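Local structure of endoglucanase E-5 (Thermobifida fusca, 2CKS) at residues L28-S32 and V300-L304; R76-M82 and F118-I122; I86-T90 and K129-L133; A123-A127 and I159-D165; S166-T172 and N198-A202. The protein hydrolyses internal beta-1,4-glucosidic linkages in cellulose, lichenin and cereal beta-D-glucans, with this chain forming its family 5 catalytic domain. All blocks are in the same frame, centred on the assembly; numbering follows the deposited sequence.

Interaction 1. Residues L28-S32 and V300-L304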
# COMPACT_ATOMS: atom_id res chain seq x y z
N LEU A 28 5.14 -10.19 -0.96
CA LEU A 28 5.62 -9.09 -1.80
C LEU A 28 6.01 -7.93 -0.90
O LEU A 28 5.19 -7.45 -0.13
CB LEU A 28 4.54 -8.66 -2.79
CG LEU A 28 3.98 -9.75 -3.70
CD1 LEU A 28 2.88 -9.19 -4.60
CD2 LEU A 28 5.09 -10.36 -4.54
N ARG A 29 7.27 -7.49 -0.99
CA ARG A 29 7.78 -6.43 -0.15
C ARG A 29 8.30 -5.29 -1.00
O ARG A 29 8.96 -5.51 -2.02
CB ARG A 29 8.92 -6.92 0.74
CG ARG A 29 8.55 -8.15 1.58
CD ARG A 29 9.71 -8.78 2.31
NE ARG A 29 10.78 -9.08 1.37
CZ ARG A 29 12.08 -8.97 1.62
NH1 ARG A 29 12.52 -8.62 2.82
NH2 ARG A 29 12.94 -9.24 0.66
N GLY A 30 8.03 -4.06 -0.57
CA GLY A 30 8.45 -2.92 -1.35
C GLY A 30 8.20 -1.61 -0.64
O GLY A 30 8.27 -1.54 0.58
N MET A 31 7.91 -0.57 -1.42
CA MET A 31 7.81 0.79 -0.94
C MET A 31 6.54 1.44 -1.43
O MET A 31 6.07 1.17 -2.53
CB MET A 31 8.98 1.62 -1.49
CG MET A 31 10.35 1.27 -0.94
SD MET A 31 10.47 1.49 0.86
CE MET A 31 10.09 3.23 1.01
N SER A 32 6.02 2.32 -0.60
CA SER A 32 4.97 3.25 -0.98
C SER A 32 5.57 4.58 -1.38
O SER A 32 6.46 5.08 -0.70
CB SER A 32 4.02 3.49 0.19
OG SER A 32 2.93 4.31 -0.21
N VAL A 300 15.32 -0.23 5.62
CA VAL A 300 14.40 -0.92 4.71
C VAL A 300 15.09 -1.46 3.46
O VAL A 300 14.75 -2.54 2.97
CB VAL A 300 13.15 -0.07 4.35
CG1 VAL A 300 13.48 1.06 3.38
CG2 VAL A 300 12.07 -0.94 3.76
N ARG A 301 16.07 -0.71 2.94
CA ARG A 301 16.82 -1.15 1.77
C ARG A 301 17.53 -2.46 2.09
O ARG A 301 17.54 -3.37 1.27
CB ARG A 301 17.82 -0.08 1.35
CG ARG A 301 18.55 -0.38 0.05
CD ARG A 301 19.37 0.80 -0.46
NE ARG A 301 20.25 0.43 -1.57
CZ ARG A 301 21.40 -0.23 -1.45
NH1 ARG A 301 21.85 -0.62 -0.26
NH2 ARG A 301 22.12 -0.50 -2.54
N SER A 302 18.07 -2.56 3.30
CA SER A 302 18.76 -3.77 3.73
C SER A 302 17.79 -4.94 3.85
O SER A 302 18.14 -6.05 3.47
CB SER A 302 19.49 -3.52 5.04
OG SER A 302 20.63 -2.72 4.78
N LYS A 303 16.58 -4.69 4.33
CA LYS A 303 15.57 -5.75 4.40
C LYS A 303 15.22 -6.24 3.01
O LYS A 303 15.14 -7.44 2.78
CB LYS A 303 14.27 -5.28 5.08
CG LYS A 303 14.39 -4.85 6.53
CD LYS A 303 14.96 -5.93 7.43
CE LYS A 303 14.73 -5.57 8.89
NZ LYS A 303 15.82 -5.99 9.79
N LEU A 304 15.04 -5.31 2.08
CA LEU A 304 14.56 -5.65 0.74
C LEU A 304 15.62 -6.41 -0.06
O LEU A 304 15.28 -7.22 -0.92
CB LEU A 304 14.14 -4.40 -0.01
CG LEU A 304 12.85 -3.73 0.47
CD1 LEU A 304 12.67 -2.39 -0.22
CD2 LEU A 304 11.64 -4.62 0.20
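R29 reaches from the strand to the end of the last helix, where its NH1 donates to K303 O at 2.9 Å. The bond is bent, and the donor stands 62° above the plane of the carbonyl instead of lying along a lone pair. A turn at chi3 (-54°) in the otherwise outstretched R29 chain swings the guanidinium across to this oxygen. Closer to the backbone, L304 fills the angle under the arginine: its CD2 lies 3.6 Å from R29 CB and 3.7 Å from G30 N. At the other end of the contact, M31 is folded at both chi2 and chi3, which brings SD to 3.9 Å from V300 CG1, the two side chains meeting at a slant. In the TIM barrel this is the packing of helix 295-304, the closing helix, on the outside of the first strand, 29-32. The short axes lie 9.2 Å apart and run roughly antiparallel, at 148°. V300 and L304 also touch K264 and W262 of the eighth strand, so the helix spans the seam where that strand meets the first. Further out, D58 receives the backbone N-H of R29 on its carboxylate. K303 accepts the R29 bond through its carbonyl, while its ammonium group forms a salt bridge with D249.

Interaction 2. Residues R76-M82 and F118-I122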
# COMPACT_ATOMS: atom_id res chain seq x y z
N ARG A 76 -8.24 14.67 -14.41
CA ARG A 76 -7.62 14.23 -15.66
C ARG A 76 -6.10 14.12 -15.55
O ARG A 76 -5.51 13.11 -15.94
CB ARG A 76 -8.03 15.19 -16.79
CG ARG A 76 -7.67 14.74 -18.18
CD ARG A 76 -8.52 13.59 -18.67
NE ARG A 76 -7.79 12.35 -18.50
CZ ARG A 76 -8.29 11.20 -18.08
NH1 ARG A 76 -9.58 11.04 -17.80
NH2 ARG A 76 -7.47 10.17 -17.97
N GLY A 77 -5.44 15.15 -15.02
CA GLY A 77 -3.99 15.15 -14.92
C GLY A 77 -3.49 14.06 -13.98
O GLY A 77 -2.52 13.39 -14.27
N PHE A 78 -4.16 13.91 -12.84
CA PHE A 78 -3.76 12.88 -11.88
C PHE A 78 -3.98 11.48 -12.43
O PHE A 78 -3.14 10.61 -12.24
CB PHE A 78 -4.46 13.05 -10.53
CG PHE A 78 -3.80 14.04 -9.63
CD1 PHE A 78 -2.75 13.67 -8.80
CD2 PHE A 78 -4.23 15.36 -9.61
CE1 PHE A 78 -2.14 14.61 -7.97
CE2 PHE A 78 -3.63 16.29 -8.78
CZ PHE A 78 -2.59 15.91 -7.96
N THR A 79 -5.09 11.27 -13.14
CA THR A 79 -5.35 9.96 -13.72
C THR A 79 -4.29 9.62 -14.78
O THR A 79 -3.79 8.50 -14.81
CB THR A 79 -6.75 9.94 -14.34
OG1 THR A 79 -7.73 10.25 -13.34
CG2 THR A 79 -7.13 8.53 -14.82
N ASP A 80 -3.94 10.58 -15.62
CA ASP A 80 -2.95 10.35 -16.66
C ASP A 80 -1.59 10.03 -16.06
O ASP A 80 -0.87 9.17 -16.55
CB ASP A 80 -2.85 11.53 -17.62
CG ASP A 80 -4.00 11.59 -18.61
OD1 ASP A 80 -4.64 10.54 -18.85
OD2 ASP A 80 -4.32 12.64 -19.19
N ARG A 81 -1.24 10.70 -14.97
CA ARG A 81 0.03 10.39 -14.31
C ARG A 81 0.01 8.99 -13.68
O ARG A 81 1.03 8.29 -13.69
CB ARG A 81 0.36 11.46 -13.27
CG ARG A 81 1.62 11.21 -12.48
CD ARG A 81 2.87 11.01 -13.33
NE ARG A 81 4.06 11.16 -12.49
CZ ARG A 81 5.27 10.72 -12.79
NH1 ARG A 81 5.51 10.06 -13.92
NH2 ARG A 81 6.26 10.94 -11.94
N MET A 82 -1.13 8.59 -13.14
CA MET A 82 -1.25 7.26 -12.57
C MET A 82 -1.09 6.19 -13.65
O MET A 82 -0.39 5.21 -13.45
CB MET A 82 -2.57 7.11 -11.82
CG MET A 82 -2.63 7.90 -10.51
SD MET A 82 -1.47 7.36 -9.23
CE MET A 82 -2.34 5.95 -8.58
N PHE A 118 -12.67 6.95 -11.32
CA PHE A 118 -11.23 6.70 -11.43
C PHE A 118 -10.96 5.21 -11.63
O PHE A 118 -10.26 4.83 -12.56
CB PHE A 118 -10.50 7.22 -10.19
CG PHE A 118 -9.05 6.81 -10.11
CD1 PHE A 118 -8.08 7.44 -10.88
CD2 PHE A 118 -8.65 5.80 -9.24
CE1 PHE A 118 -6.75 7.04 -10.79
CE2 PHE A 118 -7.33 5.42 -9.15
CZ PHE A 118 -6.39 6.03 -9.91
N PHE A 119 -11.52 4.37 -10.77
CA PHE A 119 -11.26 2.93 -10.84
C PHE A 119 -11.84 2.30 -12.11
O PHE A 119 -11.25 1.38 -12.65
CB PHE A 119 -11.72 2.21 -9.57
CG PHE A 119 -10.75 2.34 -8.42
CD1 PHE A 119 -9.49 1.78 -8.51
CD2 PHE A 119 -11.09 3.02 -7.26
CE1 PHE A 119 -8.58 1.91 -7.48
CE2 PHE A 119 -10.20 3.13 -6.22
CZ PHE A 119 -8.94 2.57 -6.33
N ALA A 120 -12.97 2.80 -12.60
CA ALA A 120 -13.49 2.31 -13.88
C ALA A 120 -12.47 2.55 -14.98
O ALA A 120 -12.22 1.67 -15.80
CB ALA A 120 -14.79 2.99 -14.22
N GLU A 121 -11.88 3.74 -15.01
CA GLU A 121 -10.89 4.06 -16.04
C GLU A 121 -9.62 3.20 -15.89
O GLU A 121 -9.10 2.66 -16.87
CB GLU A 121 -10.52 5.54 -16.03
CG GLU A 121 -9.44 5.82 -17.06
CD GLU A 121 -9.25 7.27 -17.42
OE1 GLU A 121 -8.23 7.54 -18.12
OE2 GLU A 121 -10.08 8.13 -17.04
N ILE A 122 -9.13 3.07 -14.66
CA ILE A 122 -7.91 2.33 -14.41
C ILE A 122 -8.13 0.85 -14.74
O ILE A 122 -7.32 0.25 -15.43
CB ILE A 122 -7.47 2.48 -12.94
CG1 ILE A 122 -7.10 3.94 -12.63
CG2 ILE A 122 -6.32 1.52 -12.62
CD1 ILE A 122 -5.93 4.51 -13.40
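Around T79 and F118, helices 75-90 and 112-126 run in broadly the same direction, their short axes 11.1 Å apart and crossing at -35°. They are consecutive helices of the outer layer of the TIM barrel. The polar rim is a two-nitrogen, end-on grip of R76 on E121: NH1 meets OE2 at 3.0 Å on its syn lone pair, and NH2 meets OE1 at 2.7 Å. Guanidinium and carboxylate are nearly coplanar, 22° apart. NH2 also binds D80 OD1 at 3.0 Å, one turn along its own helix, which makes a three-residue salt-bridge network; H83 donates a hydrogen bond to E121 OE1. With CG anti to N (chi1 177°) and the rest of the chain extended, E121 spans the groove between the helices, and T79 CG2 lies 3.6 Å from its CD. Replacing E121 by alanine is likely to leave R76 with D80 alone in this network, H83 without this acceptor and a gap beside the T79 methyl. T79 OG1 is bonded to P75 O, a turn back. The same OG1 lies at the edge of the F118 ring, 3.8 Å from CD1, while I122 CG1 sits over one face of that ring near its rim.

Interaction 3. Residues I86-T90 and K129-L133. With NA (sodium ion), chain H.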
# COMPACT_ATOMS: atom_id res chain seq x y z
N ILE A 86 1.82 3.41 -13.55
CA ILE A 86 1.50 1.98 -13.62
C ILE A 86 2.32 1.32 -14.72
O ILE A 86 2.87 0.24 -14.52
CB ILE A 86 -0.01 1.76 -13.85
CG1 ILE A 86 -0.79 2.13 -12.59
CG2 ILE A 86 -0.32 0.30 -14.21
CD1 ILE A 86 -2.26 2.38 -12.84
N ASP A 87 2.38 1.96 -15.88
CA ASP A 87 3.18 1.44 -16.99
C ASP A 87 4.67 1.42 -16.65
O ASP A 87 5.36 0.47 -16.97
CB ASP A 87 2.95 2.26 -18.26
CG ASP A 87 1.57 2.06 -18.84
OD1 ASP A 87 0.89 1.08 -18.45
OD2 ASP A 87 1.07 2.84 -19.69
N MET A 88 5.16 2.46 -15.99
CA MET A 88 6.57 2.54 -15.63
C MET A 88 6.94 1.42 -14.66
O MET A 88 7.96 0.77 -14.81
CB MET A 88 6.91 3.89 -15.00
CG MET A 88 6.98 5.01 -15.99
SD MET A 88 7.39 6.57 -15.23
CE MET A 88 9.19 6.41 -15.05
N ALA A 89 6.09 1.19 -13.67
CA ALA A 89 6.35 0.13 -12.70
C ALA A 89 6.37 -1.22 -13.39
O ALA A 89 7.23 -2.05 -13.12
CB ALA A 89 5.32 0.15 -11.63
N THR A 90 5.42 -1.43 -14.29
CA THR A 90 5.31 -2.68 -15.03
C THR A 90 6.55 -2.92 -15.90
O THR A 90 7.04 -4.05 -15.98
CB THR A 90 4.04 -2.66 -15.89
OG1 THR A 90 2.89 -2.50 -15.03
CG2 THR A 90 3.81 -4.00 -16.58
N LYS A 129 -3.23 -6.49 -17.68
CA LYS A 129 -2.11 -6.67 -16.75
C LYS A 129 -2.48 -7.65 -15.66
O LYS A 129 -3.65 -7.77 -15.30
CB LYS A 129 -1.71 -5.33 -16.12
CG LYS A 129 -1.09 -4.33 -17.09
CD LYS A 129 -0.55 -3.11 -16.35
CE LYS A 129 0.26 -2.20 -17.25
NZ LYS A 129 -0.55 -1.57 -18.32
N THR A 130 -1.49 -8.36 -15.13
CA THR A 130 -1.69 -9.28 -14.02
C THR A 130 -0.95 -8.86 -12.75
O THR A 130 -0.94 -9.59 -11.77
CB THR A 130 -1.24 -10.70 -14.42
OG1 THR A 130 0.13 -10.67 -14.85
CG2 THR A 130 -2.00 -11.18 -15.65
N ASN A 131 -0.36 -7.67 -12.77
CA ASN A 131 0.51 -7.21 -11.69
C ASN A 131 -0.02 -6.01 -10.93
O ASN A 131 0.70 -5.42 -10.13
CB ASN A 131 1.90 -6.87 -12.25
CG ASN A 131 1.87 -5.70 -13.22
OD1 ASN A 131 1.10 -5.70 -14.18
ND2 ASN A 131 2.72 -4.69 -12.99
N VAL A 132 -1.28 -5.65 -11.18
CA VAL A 132 -1.90 -4.48 -10.57
C VAL A 132 -2.92 -4.94 -9.52
O VAL A 132 -3.77 -5.79 -9.80
CB VAL A 132 -2.59 -3.62 -11.64
CG1 VAL A 132 -3.18 -2.37 -11.03
CG2 VAL A 132 -1.59 -3.25 -12.75
N LEU A 133 -2.79 -4.38 -8.32
CA LEU A 133 -3.72 -4.58 -7.21
C LEU A 133 -4.36 -3.21 -6.91
O LEU A 133 -3.74 -2.17 -7.08
CB LEU A 133 -2.98 -5.06 -5.96
CG LEU A 133 -2.27 -6.41 -6.03
CD1 LEU A 133 -0.92 -6.31 -6.71
CD2 LEU A 133 -2.11 -7.00 -4.62
NA NA H . -6.14 -8.17 -14.91
O HOH W 1 -6.08 -10.24 -16.12
O HOH W 2 -6.21 -8.51 -13.17
O HOH W 3 -5.12 -9.28 -12.64
O HOH W 4 -5.35 -5.57 -14.07
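T90 OG1 is held from two sides: N131 ND2 donates to it at 3.0 Å, and its own proton goes back along the helix to I86 O at 2.8 Å. The N131 bond is almost straight, 171°, and lies in the amide plane. I86 O also accepts from T90 N, the two donors arriving at opposite faces of the carbonyl. This ties the C-terminal end of helix 75-90, between the second and third strands of the TIM barrel, to the segment leading into the fourth strand, 132-135. N131 ND2 has a second acceptor in L94 O, just before the third strand, which helps hold the amide in its orientation.

Beside this pair K129 runs outstretched across the helix end, passing 3.5 Å from T90 OG1 with its CE. A bend at chi4 (65°) turns the ammonium group to D87, whose OD1 is met at 3.0 Å in a salt bridge nearly along the C-O direction; H126 ND1 is a further partner of K129 NZ. Under the lysine chain, I86 CG2 packs on the aliphatic part and reaches V132 CG2 at 4.0 Å, an apolar floor below the charged pair. The backbone of the same lysine serves the metal site shared with A127, D163 and D165: K129 O binds the sodium ion at 2.5 Å.

Interaction 4. Residues A123-A127 and I159-D165. With NA (sodium ion), chain H.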
# COMPACT_ATOMS: atom_id res chain seq x y z
N ALA A 123 -9.22 0.28 -14.25
CA ALA A 123 -9.47 -1.15 -14.47
C ALA A 123 -9.65 -1.49 -15.95
O ALA A 123 -9.19 -2.53 -16.40
CB ALA A 123 -10.69 -1.61 -13.67
N GLN A 124 -10.33 -0.63 -16.71
CA GLN A 124 -10.52 -0.88 -18.14
C GLN A 124 -9.17 -0.82 -18.86
O GLN A 124 -8.83 -1.73 -19.62
CB GLN A 124 -11.50 0.11 -18.77
CG GLN A 124 -11.95 -0.28 -20.19
CD GLN A 124 -11.05 0.25 -21.31
OE1 GLN A 124 -10.24 1.16 -21.10
NE2 GLN A 124 -11.21 -0.31 -22.51
N ARG A 125 -8.39 0.23 -18.60
CA ARG A 125 -7.12 0.42 -19.29
C ARG A 125 -6.14 -0.71 -19.01
O ARG A 125 -5.42 -1.15 -19.91
CB ARG A 125 -6.49 1.74 -18.85
CG ARG A 125 -5.17 2.07 -19.54
CD ARG A 125 -5.33 2.53 -20.98
NE ARG A 125 -5.88 3.88 -21.07
CZ ARG A 125 -5.18 5.01 -20.92
NH1 ARG A 125 -3.87 4.99 -20.67
NH2 ARG A 125 -5.81 6.18 -21.03
N HIS A 126 -6.11 -1.17 -17.77
CA HIS A 126 -5.07 -2.10 -17.31
C HIS A 126 -5.57 -3.52 -17.05
O HIS A 126 -4.86 -4.32 -16.46
CB HIS A 126 -4.41 -1.51 -16.07
CG HIS A 126 -3.80 -0.17 -16.32
ND1 HIS A 126 -2.55 -0.02 -16.87
CD2 HIS A 126 -4.29 1.08 -16.14
CE1 HIS A 126 -2.28 1.27 -17.00
NE2 HIS A 126 -3.32 1.95 -16.57
N ALA A 127 -6.78 -3.84 -17.53
CA ALA A 127 -7.37 -5.16 -17.32
C ALA A 127 -6.48 -6.32 -17.77
O ALA A 127 -6.50 -7.39 -17.15
CB ALA A 127 -8.74 -5.25 -18.02
N ILE A 159 -14.92 -2.23 -10.42
CA ILE A 159 -13.64 -2.80 -10.84
C ILE A 159 -13.80 -4.17 -11.50
O ILE A 159 -13.24 -4.42 -12.56
CB ILE A 159 -12.67 -2.88 -9.64
CG1 ILE A 159 -12.30 -1.47 -9.18
CG2 ILE A 159 -11.43 -3.67 -9.99
CD1 ILE A 159 -11.66 -1.41 -7.83
N ARG A 160 -14.58 -5.04 -10.86
CA ARG A 160 -14.68 -6.44 -11.26
C ARG A 160 -15.41 -6.60 -12.59
O ARG A 160 -15.20 -7.57 -13.31
CB ARG A 160 -15.35 -7.27 -10.16
CG ARG A 160 -14.49 -7.43 -8.90
CD ARG A 160 -13.45 -8.49 -9.06
NE ARG A 160 -12.34 -8.45 -8.10
CZ ARG A 160 -12.35 -9.04 -6.91
NH1 ARG A 160 -13.42 -9.67 -6.45
NH2 ARG A 160 -11.26 -8.97 -6.16
N GLN A 161 -16.26 -5.64 -12.92
CA GLN A 161 -16.95 -5.62 -14.20
C GLN A 161 -15.95 -5.51 -15.35
O GLN A 161 -16.17 -6.05 -16.43
CB GLN A 161 -17.93 -4.44 -14.24
CG GLN A 161 -18.62 -4.23 -15.58
CD GLN A 161 -19.59 -3.08 -15.53
OE1 GLN A 161 -20.25 -2.86 -14.51
NE2 GLN A 161 -19.69 -2.35 -16.64
N ARG A 162 -14.87 -4.78 -15.10
CA ARG A 162 -13.86 -4.48 -16.11
C ARG A 162 -12.60 -5.33 -16.00
O ARG A 162 -11.92 -5.60 -17.00
CB ARG A 162 -13.49 -3.01 -15.98
CG ARG A 162 -14.62 -2.10 -16.33
CD ARG A 162 -14.56 -0.74 -15.70
NE ARG A 162 -15.65 0.07 -16.22
CZ ARG A 162 -16.87 0.17 -15.69
NH1 ARG A 162 -17.20 -0.46 -14.57
NH2 ARG A 162 -17.78 0.93 -16.30
N ASP A 163 -12.31 -5.79 -14.79
CA ASP A 163 -11.08 -6.50 -14.51
C ASP A 163 -11.42 -7.52 -13.42
O ASP A 163 -11.18 -7.28 -12.25
CB ASP A 163 -10.04 -5.48 -14.04
CG ASP A 163 -8.66 -6.06 -13.91
OD1 ASP A 163 -8.40 -7.19 -14.39
OD2 ASP A 163 -7.75 -5.42 -13.33
N PRO A 164 -12.03 -8.63 -13.82
CA PRO A 164 -12.55 -9.59 -12.84
C PRO A 164 -11.50 -10.32 -11.99
O PRO A 164 -11.84 -10.79 -10.90
CB PRO A 164 -13.31 -10.60 -13.71
CG PRO A 164 -12.68 -10.49 -15.05
CD PRO A 164 -12.32 -9.05 -15.20
N ASP A 165 -10.28 -10.46 -12.50
CA ASP A 165 -9.28 -11.37 -11.90
C ASP A 165 -8.18 -10.67 -11.11
O ASP A 165 -7.06 -11.18 -10.99
CB ASP A 165 -8.65 -12.24 -12.99
CG ASP A 165 -7.96 -11.42 -14.08
OD1 ASP A 165 -8.01 -10.17 -14.06
OD2 ASP A 165 -7.36 -11.96 -15.02
NA NA H . -6.14 -8.17 -14.91
O HOH W 4 -5.35 -5.57 -14.07
O HOH W 1 -6.08 -10.24 -16.12
O HOH W 3 -5.12 -9.28 -12.64
O HOH W 2 -6.21 -8.51 -13.17
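A123 sits in the tight part of the contact, where its CB meets R162 CB and D163 CB, each at 3.9 Å. A127 continues the close fit, its CA 4.8 Å from D163 CA and its CB 3.4 Å from R162 O. Beneath, I159 CG2 edges against A123 CB, while I159 O receives both R162 N and D163 N. Toward solvent the contact thins: R162 stretches outward, its CD 4.4 Å from Q124 CB, and its NH1 turns back to V158 O of its own helix.

The hydrated side is organised by a sodium ion. A127 O binds it at 2.4 Å and D163 OD1 at 2.5 Å, with D165 OD1 longer at 2.9 Å and waters among the remaining ligands. D163 has CG anti to N (chi1 -172°), which aims the carboxylate past A127 at the ion; its OD2 pairs with Y134 OH. D165 OD2 forms a salt bridge with K10. K129 O completes the protein ligands, and the cation probably offsets the crowding of the two aspartates. A zinc ion is also found bound by A127, D163 and D165: this is a metal site at the N-terminal end of the TIM-barrel strands, away from E139 and E231, the probable proton donor and nucleophile.

Interaction 5. Residues S166-T172 and N198-A202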
# COMPACT_ATOMS: atom_id res chain seq x y z
N SER A 166 -8.49 -9.49 -10.60
CA SER A 166 -7.52 -8.66 -9.88
C SER A 166 -7.80 -8.66 -8.39
O SER A 166 -8.94 -8.86 -7.95
CB SER A 166 -7.55 -7.23 -10.41
OG SER A 166 -8.83 -6.65 -10.23
N VAL A 167 -6.75 -8.44 -7.61
CA VAL A 167 -6.86 -8.45 -6.17
C VAL A 167 -7.20 -7.05 -5.72
O VAL A 167 -6.64 -6.08 -6.23
CB VAL A 167 -5.52 -8.87 -5.54
CG1 VAL A 167 -5.60 -8.79 -4.02
CG2 VAL A 167 -5.15 -10.28 -5.99
N ILE A 168 -8.14 -6.96 -4.80
CA ILE A 168 -8.55 -5.69 -4.22
C ILE A 168 -8.23 -5.70 -2.73
O ILE A 168 -8.51 -6.66 -2.04
CB ILE A 168 -10.04 -5.44 -4.49
CG1 ILE A 168 -10.25 -5.24 -6.01
CG2 ILE A 168 -10.54 -4.24 -3.71
CD1 ILE A 168 -11.70 -5.35 -6.46
N ILE A 169 -7.62 -4.62 -2.27
CA ILE A 169 -7.25 -4.43 -0.88
C ILE A 169 -8.23 -3.43 -0.27
O ILE A 169 -8.39 -2.33 -0.77
CB ILE A 169 -5.80 -3.92 -0.74
CG1 ILE A 169 -4.82 -4.90 -1.39
CG2 ILE A 169 -5.46 -3.71 0.73
CD1 ILE A 169 -3.40 -4.36 -1.56
N VAL A 170 -8.84 -3.80 0.85
CA VAL A 170 -9.88 -3.00 1.48
C VAL A 170 -9.36 -2.43 2.80
O VAL A 170 -8.87 -3.17 3.65
CB VAL A 170 -11.11 -3.85 1.77
CG1 VAL A 170 -12.19 -3.04 2.49
CG2 VAL A 170 -11.65 -4.43 0.47
N GLY A 171 -9.46 -1.12 2.95
CA GLY A 171 -9.04 -0.44 4.16
C GLY A 171 -9.88 -0.88 5.35
O GLY A 171 -10.98 -1.39 5.17
N THR A 172 -9.36 -0.68 6.55
CA THR A 172 -10.03 -1.12 7.76
C THR A 172 -10.23 0.02 8.75
O THR A 172 -9.73 1.14 8.55
CB THR A 172 -9.29 -2.33 8.40
OG1 THR A 172 -7.92 -2.01 8.69
CG2 THR A 172 -9.22 -3.50 7.42
N ASN A 198 -10.96 -12.94 -3.57
CA ASN A 198 -9.76 -12.29 -4.04
C ASN A 198 -9.61 -10.91 -3.42
O ASN A 198 -9.21 -9.96 -4.07
CB ASN A 198 -9.77 -12.25 -5.57
CG ASN A 198 -8.42 -12.43 -6.14
OD1 ASN A 198 -7.53 -12.98 -5.49
ND2 ASN A 198 -8.23 -11.97 -7.37
N ILE A 199 -9.94 -10.82 -2.13
CA ILE A 199 -9.87 -9.60 -1.33
C ILE A 199 -8.78 -9.75 -0.27
O ILE A 199 -8.58 -10.85 0.25
CB ILE A 199 -11.24 -9.36 -0.61
CG1 ILE A 199 -12.37 -9.12 -1.63
CG2 ILE A 199 -11.16 -8.21 0.40
CD1 ILE A 199 -12.18 -7.89 -2.50
N MET A 200 -8.08 -8.66 0.03
CA MET A 200 -7.19 -8.57 1.18
C MET A 200 -7.62 -7.36 2.00
O MET A 200 -8.32 -6.47 1.49
CB MET A 200 -5.75 -8.40 0.73
CG MET A 200 -5.32 -9.41 -0.30
SD MET A 200 -3.57 -9.25 -0.68
CE MET A 200 -2.85 -10.00 0.73
N TYR A 201 -7.20 -7.33 3.25
CA TYR A 201 -7.54 -6.24 4.15
C TYR A 201 -6.27 -5.55 4.58
O TYR A 201 -5.25 -6.19 4.84
CB TYR A 201 -8.29 -6.79 5.36
CG TYR A 201 -9.62 -7.40 4.99
CD1 TYR A 201 -9.72 -8.74 4.67
CD2 TYR A 201 -10.77 -6.63 4.94
CE1 TYR A 201 -10.93 -9.30 4.33
CE2 TYR A 201 -11.99 -7.18 4.60
CZ TYR A 201 -12.07 -8.51 4.31
OH TYR A 201 -13.29 -9.06 3.97
N ALA A 202 -6.32 -4.22 4.63
CA ALA A 202 -5.13 -3.44 4.95
C ALA A 202 -4.89 -3.28 6.44
O ALA A 202 -5.82 -3.13 7.23
CB ALA A 202 -5.23 -2.08 4.30
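I169 and M200 lie side by side, pointing the same way, with I169 CG1 4.2 Å from M200 CB. On the same face I169 CG2 reaches A202 CB at 3.9 Å, and M200 CG closes on V167 CG1 at 3.8 Å. The opposite face carries I168, V170, I199 and Y201. There I199 CG2 lies over one side of the Y201 ring near its rim, and I168 and I199 continue outward onto helix 145-162. These are the fifth and sixth strands of the TIM barrel, paired in parallel, I168 opposite I199, I169 opposite M200 and V170 opposite Y201. M200 is gripped at both backbone groups, N giving to I168 O at 2.9 Å and O taking from V170 N at 2.8 Å. The flanking bonds are A202 N to V170 O and a longer I168 N to N198 O, 3.3 Å. At the N-terminal edge, N198 crosses V167 at about a right angle and pairs through OD1 with V13 N. At the other edge, where G171 and A202 approach probable catalytic residues E139 and E231, T172 OG1 donates to A202 O at 2.8 Å, nearly in line with the carbonyl (163°). With OG1 between the backbone N and the carbonyl carbon (chi1 58°), the hydroxyl faces A202 O and receives L178 N. A valine at T172 would probably leave both A202 O and L178 N without this partner.

Interactions 1, 3 and 5 reach the same closed barrel sheet, whereas interactions 2 and 4 join neighbouring helices of its outer layer. Interaction 5, strand on strand, is the most buried and buries about twice the area of any other; backbone hydrogen bonds dominate it. Interaction 1 is helix on strand, at the seam between first and last strands. Charge gathers outward: interaction 2 has a salt-bridge network at its rim, interaction 3 a lysine-aspartate pair at a helix end. Helix 75-90 serves interactions 2 and 3, helix 112-126 interactions 2 and 4. Interactions 3 and 4 share the sodium ion, and R160 from 159-165 probably hydrogen-bonds S166 O of interaction 5.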